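Local atomic coordinates of uncharacterized hypothetical protein FTT_1539c (Francisella tularensis subsp. tularensis, PDB entry 4QVR), a protein that is of unknown function, belongs to the DUF6844 family and probably carries an N-terminal signal sequence for export from the cytoplasm. Residues Q234-F245 with A377-S385; I421-W430 with Y442-P450. All coordinates share one frame; numbering follows the deposited sequence. Where two conformers were deposited one is given.

Interaction 1 of 2, residues Q234-F245 with A377-S385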
# COMPACT_ATOMS: atom_id res chain seq x y z
N GLN A 234 8.89 -16.91 -21.52
CA GLN A 234 8.65 -17.26 -20.12
C GLN A 234 9.65 -16.56 -19.24
O GLN A 234 9.27 -16.01 -18.22
CB GLN A 234 8.72 -18.76 -19.86
CG GLN A 234 7.38 -19.46 -19.94
CD GLN A 234 6.51 -19.16 -18.74
OE1 GLN A 234 7.01 -18.98 -17.62
NE2 GLN A 234 5.20 -19.13 -18.95
N GLN A 235 10.91 -16.57 -19.64
CA GLN A 235 11.95 -15.92 -18.85
C GLN A 235 11.80 -14.39 -18.75
O GLN A 235 12.04 -13.83 -17.68
CB GLN A 235 13.32 -16.37 -19.32
CG GLN A 235 13.56 -17.84 -18.95
CD GLN A 235 14.61 -18.52 -19.80
OE1 GLN A 235 14.87 -18.12 -20.93
NE2 GLN A 235 15.19 -19.60 -19.27
N MSE A 236 11.41 -13.72 -19.83
CA MSE A 236 11.23 -12.26 -19.76
C MSE A 236 10.07 -11.98 -18.83
O MSE A 236 10.14 -11.07 -18.01
CB MSE A 236 11.02 -11.60 -21.11
CG MSE A 236 12.28 -11.64 -21.99
SE MSE A 236 13.94 -11.14 -21.05
CE MSE A 236 14.84 -12.90 -21.04
N THR A 237 9.00 -12.78 -18.92
CA THR A 237 7.84 -12.59 -18.02
C THR A 237 8.23 -12.75 -16.56
O THR A 237 7.76 -11.98 -15.71
CB THR A 237 6.70 -13.58 -18.34
OG1 THR A 237 6.19 -13.30 -19.65
CG2 THR A 237 5.57 -13.46 -17.38
N ILE A 238 9.06 -13.74 -16.24
CA ILE A 238 9.50 -13.94 -14.85
C ILE A 238 10.39 -12.78 -14.41
O ILE A 238 10.27 -12.27 -13.29
CB ILE A 238 10.27 -15.27 -14.64
CG1 ILE A 238 9.42 -16.50 -15.02
CG2 ILE A 238 10.73 -15.40 -13.21
CD1 ILE A 238 8.17 -16.69 -14.19
N LYS A 239 11.31 -12.39 -15.30
CA LYS A 239 12.23 -11.28 -15.06
C LYS A 239 11.42 -10.02 -14.70
O LYS A 239 11.66 -9.41 -13.68
CB LYS A 239 13.10 -11.07 -16.30
CG LYS A 239 14.16 -9.99 -16.17
CD LYS A 239 15.04 -9.95 -17.43
CE LYS A 239 16.15 -8.91 -17.31
NZ LYS A 239 15.63 -7.52 -17.11
N SER A 240 10.45 -9.67 -15.54
CA SER A 240 9.57 -8.53 -15.31
C SER A 240 8.92 -8.50 -13.94
O SER A 240 8.93 -7.48 -13.27
CB SER A 240 8.43 -8.53 -16.33
OG SER A 240 8.88 -8.07 -17.56
N LEU A 241 8.31 -9.62 -13.57
CA LEU A 241 7.61 -9.75 -12.31
C LEU A 241 8.52 -9.68 -11.11
O LEU A 241 8.15 -9.09 -10.09
CB LEU A 241 6.83 -11.05 -12.28
CG LEU A 241 5.63 -11.06 -13.23
CD1 LEU A 241 4.99 -12.45 -13.34
CD2 LEU A 241 4.63 -10.01 -12.76
N THR A 242 9.69 -10.29 -11.22
CA THR A 242 10.68 -10.27 -10.15
C THR A 242 11.12 -8.84 -9.90
O THR A 242 11.36 -8.45 -8.79
CB THR A 242 11.91 -11.14 -10.49
OG1 THR A 242 11.50 -12.51 -10.56
CG2 THR A 242 12.95 -11.04 -9.40
N THR A 243 11.25 -8.05 -10.96
CA THR A 243 11.67 -6.69 -10.81
C THR A 243 10.56 -5.92 -10.10
O THR A 243 10.81 -5.19 -9.16
CB THR A 243 12.04 -6.09 -12.16
OG1 THR A 243 13.19 -6.79 -12.67
CG2 THR A 243 12.38 -4.60 -12.03
N GLY A 244 9.31 -6.14 -10.56
CA GLY A 244 8.14 -5.54 -9.97
C GLY A 244 7.92 -5.85 -8.50
O GLY A 244 7.62 -4.93 -7.72
N PHE A 245 8.01 -7.12 -8.09
CA PHE A 245 7.86 -7.46 -6.67
C PHE A 245 9.01 -6.90 -5.85
O PHE A 245 8.79 -6.45 -4.72
CB PHE A 245 7.77 -8.97 -6.46
CG PHE A 245 6.49 -9.58 -6.91
CD1 PHE A 245 5.33 -9.37 -6.20
CD2 PHE A 245 6.44 -10.38 -8.03
CE1 PHE A 245 4.14 -9.93 -6.60
CE2 PHE A 245 5.24 -10.95 -8.42
CZ PHE A 245 4.10 -10.72 -7.72
N ALA A 377 10.34 -13.08 -4.16
CA ALA A 377 9.82 -12.40 -5.33
C ALA A 377 9.78 -13.37 -6.52
O ALA A 377 8.82 -13.37 -7.30
CB ALA A 377 10.67 -11.19 -5.66
N LEU A 378 10.82 -14.21 -6.65
CA LEU A 378 10.90 -15.20 -7.74
C LEU A 378 9.81 -16.27 -7.64
O LEU A 378 9.14 -16.59 -8.62
CB LEU A 378 12.28 -15.84 -7.78
CG LEU A 378 12.48 -17.05 -8.69
CD1 LEU A 378 12.21 -16.70 -10.14
CD2 LEU A 378 13.89 -17.61 -8.52
N THR A 379 9.61 -16.80 -6.45
CA THR A 379 8.61 -17.83 -6.22
C THR A 379 7.23 -17.33 -6.57
O THR A 379 6.43 -18.05 -7.17
CB THR A 379 8.65 -18.29 -4.75
OG1 THR A 379 10.01 -18.60 -4.41
CG2 THR A 379 7.77 -19.52 -4.54
N MSE A 380 6.93 -16.08 -6.24
CA MSE A 380 5.64 -15.50 -6.55
C MSE A 380 5.47 -15.27 -8.02
O MSE A 380 4.37 -15.42 -8.55
CB MSE A 380 5.47 -14.14 -5.89
CG MSE A 380 5.12 -14.27 -4.42
SE MSE A 380 4.43 -12.51 -3.91
CE MSE A 380 2.63 -12.86 -4.58
N SER A 381 6.55 -14.86 -8.69
CA SER A 381 6.49 -14.64 -10.13
C SER A 381 6.32 -15.97 -10.88
O SER A 381 5.63 -16.04 -11.89
CB SER A 381 7.76 -13.94 -10.62
OG SER A 381 7.93 -12.71 -9.98
N GLU A 382 6.96 -17.03 -10.38
CA GLU A 382 6.83 -18.35 -11.00
C GLU A 382 5.42 -18.89 -10.78
O GLU A 382 4.77 -19.39 -11.71
CB GLU A 382 7.86 -19.32 -10.41
CG GLU A 382 9.29 -18.97 -10.77
CD GLU A 382 10.31 -19.80 -10.01
OE1 GLU A 382 9.95 -20.39 -8.96
OE2 GLU A 382 11.48 -19.86 -10.45
N ASP A 383 4.95 -18.74 -9.55
CA ASP A 383 3.65 -19.22 -9.13
C ASP A 383 2.51 -18.54 -9.91
O ASP A 383 1.46 -19.14 -10.13
CB ASP A 383 3.48 -18.98 -7.62
CG ASP A 383 2.71 -20.09 -6.92
OD1 ASP A 383 2.81 -21.26 -7.34
OD2 ASP A 383 2.05 -19.79 -5.90
N ILE A 384 2.73 -17.30 -10.35
CA ILE A 384 1.73 -16.56 -11.12
C ILE A 384 1.71 -16.94 -12.60
O ILE A 384 0.65 -17.08 -13.19
CB ILE A 384 1.93 -15.03 -11.01
CG1 ILE A 384 1.47 -14.54 -9.64
CG2 ILE A 384 1.12 -14.28 -12.06
CD1 ILE A 384 1.70 -13.07 -9.42
N SER A 385 2.89 -17.08 -13.20
CA SER A 385 3.02 -17.43 -14.64
C SER A 385 2.38 -18.76 -15.10
O SER A 385 2.24 -18.98 -16.31
CB SER A 385 4.49 -17.43 -15.04
OG SER A 385 5.03 -16.13 -14.90
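Phe245 and Ser381 sit in the close-packed part of this helix-helix contact, where the segment axes approach to 8.5 Å with 134° between their directions. Each is a knob in a hole of the other helix: Phe245 enters the space bounded by Ala377, Met380, Ser381 and Ile384, while Ser381 fits among Ile238, Leu241, Thr242 and Phe245. Met380 lays its CB over one face of the Phe245 ring, 4.2 Å from the centroid; its selenium lies obliquely to the ring near Phe245 CE1, a Met-aromatic contact, and the chi3 turn (82°) swings CE back to the ring rim. Ile384 CD1 meets the ring edge in plane, 3.8 Å from Phe245 CZ. Leu409 and Ile154 also touch this phenylalanine. The small Ser381 fits tightly, its CB 3.5 Å from Leu241 CB. Ile238, with CG2 3.6 Å from Leu378 CD1, and Ser385, among Gln234, Thr237, Ile238 and Leu241, are further knobs.

The solvent side is looser: Gln234 OE1 comes only within 3.9 Å of Ser385 CB, and exposed Glu382 touches Ile238 CD1 only at the margin.

No hydrogen bond crosses between the segments. The serine hydroxyls turn back on their own helix, Ser381 OG to Ala377 O (2.9 Å) and Ser385 OG to Ser381 O (3.1 Å). With these interfacial hydroxyls satisfied internally, cohesion between the segments rests on shape and apolar contact.

Interaction 2 of 2, residues I421-W430 with Y442-P450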
# COMPACT_ATOMS: atom_id res chain seq x y z
N ILE A 421 7.04 -6.72 16.27
CA ILE A 421 7.63 -5.43 15.96
C ILE A 421 8.11 -4.83 17.27
O ILE A 421 7.34 -4.73 18.23
CB ILE A 421 6.60 -4.43 15.35
CG1 ILE A 421 5.76 -5.05 14.21
CG2 ILE A 421 7.32 -3.18 14.86
CD1 ILE A 421 6.54 -5.48 12.99
N VAL A 422 9.37 -4.40 17.31
CA VAL A 422 9.94 -3.82 18.53
C VAL A 422 10.01 -2.30 18.46
O VAL A 422 10.17 -1.72 17.38
CB VAL A 422 11.37 -4.36 18.79
CG1 VAL A 422 11.99 -3.71 20.03
CG2 VAL A 422 11.35 -5.87 18.95
N GLY A 423 9.88 -1.67 19.61
CA GLY A 423 10.00 -0.23 19.72
C GLY A 423 8.95 0.52 18.95
O GLY A 423 9.22 1.10 17.90
N LEU A 424 7.73 0.49 19.46
CA LEU A 424 6.64 1.21 18.85
C LEU A 424 6.17 2.26 19.81
O LEU A 424 5.62 1.93 20.85
CB LEU A 424 5.48 0.27 18.57
CG LEU A 424 5.68 -0.74 17.47
CD1 LEU A 424 4.40 -1.57 17.34
CD2 LEU A 424 6.01 -0.04 16.16
N LYS A 425 6.39 3.53 19.48
CA LYS A 425 5.92 4.58 20.36
C LYS A 425 4.72 5.31 19.76
O LYS A 425 4.66 5.59 18.56
CB LYS A 425 7.03 5.54 20.79
CG LYS A 425 7.65 6.41 19.71
CD LYS A 425 8.64 7.38 20.36
CE LYS A 425 9.35 8.25 19.33
NZ LYS A 425 10.30 9.21 19.95
N THR A 426 3.74 5.57 20.61
CA THR A 426 2.56 6.28 20.22
C THR A 426 2.94 7.74 20.18
O THR A 426 3.45 8.26 21.17
CB THR A 426 1.47 6.06 21.26
OG1 THR A 426 1.20 4.66 21.34
CG2 THR A 426 0.17 6.82 20.90
N VAL A 427 2.72 8.42 19.06
CA VAL A 427 3.04 9.84 19.00
C VAL A 427 1.83 10.72 18.88
O VAL A 427 1.95 11.94 18.88
CB VAL A 427 4.04 10.19 17.88
CG1 VAL A 427 5.37 9.49 18.13
CG2 VAL A 427 3.47 9.86 16.52
N LYS A 428 0.65 10.12 18.81
CA LYS A 428 -0.57 10.90 18.69
C LYS A 428 -1.76 10.03 19.02
O LYS A 428 -1.77 8.84 18.73
CB LYS A 428 -0.69 11.43 17.25
CG LYS A 428 -1.90 12.29 16.93
CD LYS A 428 -1.88 13.63 17.62
CE LYS A 428 -3.06 14.48 17.16
NZ LYS A 428 -3.16 15.75 17.91
N ARG A 429 -2.74 10.63 19.67
CA ARG A 429 -3.98 9.96 20.03
C ARG A 429 -5.04 11.02 19.75
O ARG A 429 -4.78 12.20 19.92
CB ARG A 429 -3.96 9.53 21.49
CG ARG A 429 -2.91 8.47 21.78
CD ARG A 429 -2.36 8.56 23.19
NE ARG A 429 -3.27 8.10 24.23
CZ ARG A 429 -3.22 6.90 24.80
NH1 ARG A 429 -4.10 6.58 25.76
NH2 ARG A 429 -2.30 6.01 24.44
N TRP A 430 -6.19 10.60 19.24
CA TRP A 430 -7.27 11.51 18.95
C TRP A 430 -8.61 10.79 19.08
O TRP A 430 -8.67 9.57 19.12
CB TRP A 430 -7.12 12.12 17.56
CG TRP A 430 -7.04 11.09 16.46
CD1 TRP A 430 -5.91 10.50 15.98
CD2 TRP A 430 -8.13 10.56 15.69
NE1 TRP A 430 -6.21 9.62 14.96
CE2 TRP A 430 -7.57 9.64 14.76
CE3 TRP A 430 -9.51 10.77 15.68
CZ2 TRP A 430 -8.36 8.95 13.85
CZ3 TRP A 430 -10.29 10.07 14.78
CH2 TRP A 430 -9.70 9.17 13.86
N TYR A 442 -11.66 6.38 17.79
CA TYR A 442 -10.42 6.68 18.44
C TYR A 442 -9.33 6.38 17.45
O TYR A 442 -9.51 5.56 16.55
CB TYR A 442 -10.25 5.81 19.67
CG TYR A 442 -11.32 6.03 20.70
CD1 TYR A 442 -11.17 6.99 21.68
CD2 TYR A 442 -12.50 5.29 20.66
CE1 TYR A 442 -12.16 7.20 22.62
CE2 TYR A 442 -13.49 5.49 21.59
CZ TYR A 442 -13.32 6.45 22.57
OH TYR A 442 -14.31 6.65 23.49
N GLY A 443 -8.19 7.02 17.61
CA GLY A 443 -7.10 6.76 16.70
C GLY A 443 -5.77 6.97 17.34
O GLY A 443 -5.66 7.63 18.39
N VAL A 444 -4.75 6.39 16.72
CA VAL A 444 -3.38 6.53 17.16
C VAL A 444 -2.49 6.67 15.95
O VAL A 444 -2.87 6.31 14.82
CB VAL A 444 -2.87 5.30 17.97
CG1 VAL A 444 -3.63 5.15 19.28
CG2 VAL A 444 -2.98 4.03 17.14
N VAL A 445 -1.30 7.22 16.20
CA VAL A 445 -0.25 7.31 15.22
C VAL A 445 0.95 6.73 15.93
O VAL A 445 1.39 7.25 16.97
CB VAL A 445 0.09 8.74 14.80
CG1 VAL A 445 1.19 8.70 13.75
CG2 VAL A 445 -1.15 9.45 14.26
N LEU A 446 1.45 5.62 15.40
CA LEU A 446 2.57 4.95 15.99
C LEU A 446 3.79 5.27 15.16
O LEU A 446 3.69 5.50 13.96
CB LEU A 446 2.33 3.43 16.04
CG LEU A 446 1.13 2.91 16.86
CD1 LEU A 446 1.19 1.39 16.97
CD2 LEU A 446 1.06 3.51 18.25
N LYS A 447 4.94 5.31 15.83
CA LYS A 447 6.22 5.57 15.18
C LYS A 447 7.13 4.37 15.42
O LYS A 447 7.31 3.94 16.56
CB LYS A 447 6.89 6.82 15.73
CG LYS A 447 8.23 7.13 15.07
CD LYS A 447 9.06 8.09 15.89
CE LYS A 447 10.44 8.29 15.28
NZ LYS A 447 11.36 9.08 16.14
N TRP A 448 7.67 3.84 14.32
CA TRP A 448 8.56 2.70 14.33
C TRP A 448 9.90 3.11 13.74
O TRP A 448 9.95 3.78 12.70
CB TRP A 448 7.96 1.57 13.49
CG TRP A 448 8.82 0.35 13.39
CD1 TRP A 448 9.23 -0.44 14.42
CD2 TRP A 448 9.31 -0.26 12.20
NE1 TRP A 448 9.98 -1.48 13.95
CE2 TRP A 448 10.04 -1.40 12.59
CE3 TRP A 448 9.23 0.06 10.85
CZ2 TRP A 448 10.68 -2.21 11.66
CZ3 TRP A 448 9.86 -0.75 9.94
CH2 TRP A 448 10.58 -1.88 10.34
N ASP A 449 10.97 2.70 14.39
CA ASP A 449 12.33 2.99 13.97
C ASP A 449 13.02 1.67 13.59
O ASP A 449 13.30 0.85 14.46
CB ASP A 449 13.09 3.71 15.10
CG ASP A 449 12.67 5.18 15.23
OD1 ASP A 449 12.87 5.94 14.25
OD2 ASP A 449 12.18 5.59 16.31
N PRO A 450 13.26 1.47 12.29
CA PRO A 450 13.90 0.25 11.79
C PRO A 450 15.42 0.33 11.74
O PRO A 450 16.10 -0.43 12.44
CB PRO A 450 13.35 0.13 10.37
CG PRO A 450 13.04 1.54 9.96
CD PRO A 450 12.84 2.36 11.19
O HOH W 1 -4.52 8.07 13.34
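This is an antiparallel strand pairing, the two arms of the hairpin formed by strands 424-433 and 440-448, at one border of a four-stranded sheet. Backbone bonds set the register: Lys425 and Lys447 bond reciprocally, Lys447 N to Lys425 O being 2.8 Å, and Trp430 and Gly443 form a second such pair. Between them the alternation slips. Val427 N gives Val445 O a nearly straight bond (2.7 Å, 170°), and Lys428 N reaches the same oxygen only weakly, so two residues face one.

Trp430 takes the crowded chi1 position (57°), which folds its indole across the neighbouring strand; Gly443 CA lies over the five-membered ring, 3.7 Å from its centroid. At the indole edge a water accepts from Trp430 NE1 and donates to Val444 O. Lys425 and Lys447 run side by side, with Lys447 NZ also 3.6 Å from Asp449 OD2 in a salt bridge that probably eases the proximity of the two ammonium groups. On the sheet face carrying Leu424 and Trp448, Leu424 CD2 packs 3.7 Å from Trp448 CB, beneath helix 349-370. Val427 and Lys428 opposite Val445 make a classic beta bulge within the hairpin.

From the N terminus, the chain first reaches 234-245 on helix 224-246, then builds strands 251-261 and 264-273 of the three-stranded sheet and the first two strands of the four-stranded sheet before helix 374-385 returns to close interaction 1, a loop with 131 residues between its segments. Helix 402-415 follows, and interaction 2 then closes a local hairpin with 11 residues between its segments. The two neither nest nor cross; they occur in series. The centres of interactions 1 and 2 lie about 35 Å apart, on opposite sides of the chain's centre. Interaction 1 thus joins helices far apart in sequence, whereas interaction 2 pairs consecutive strands; helix 349-370, packed against the hairpin, precedes helix 374-385 in the chain.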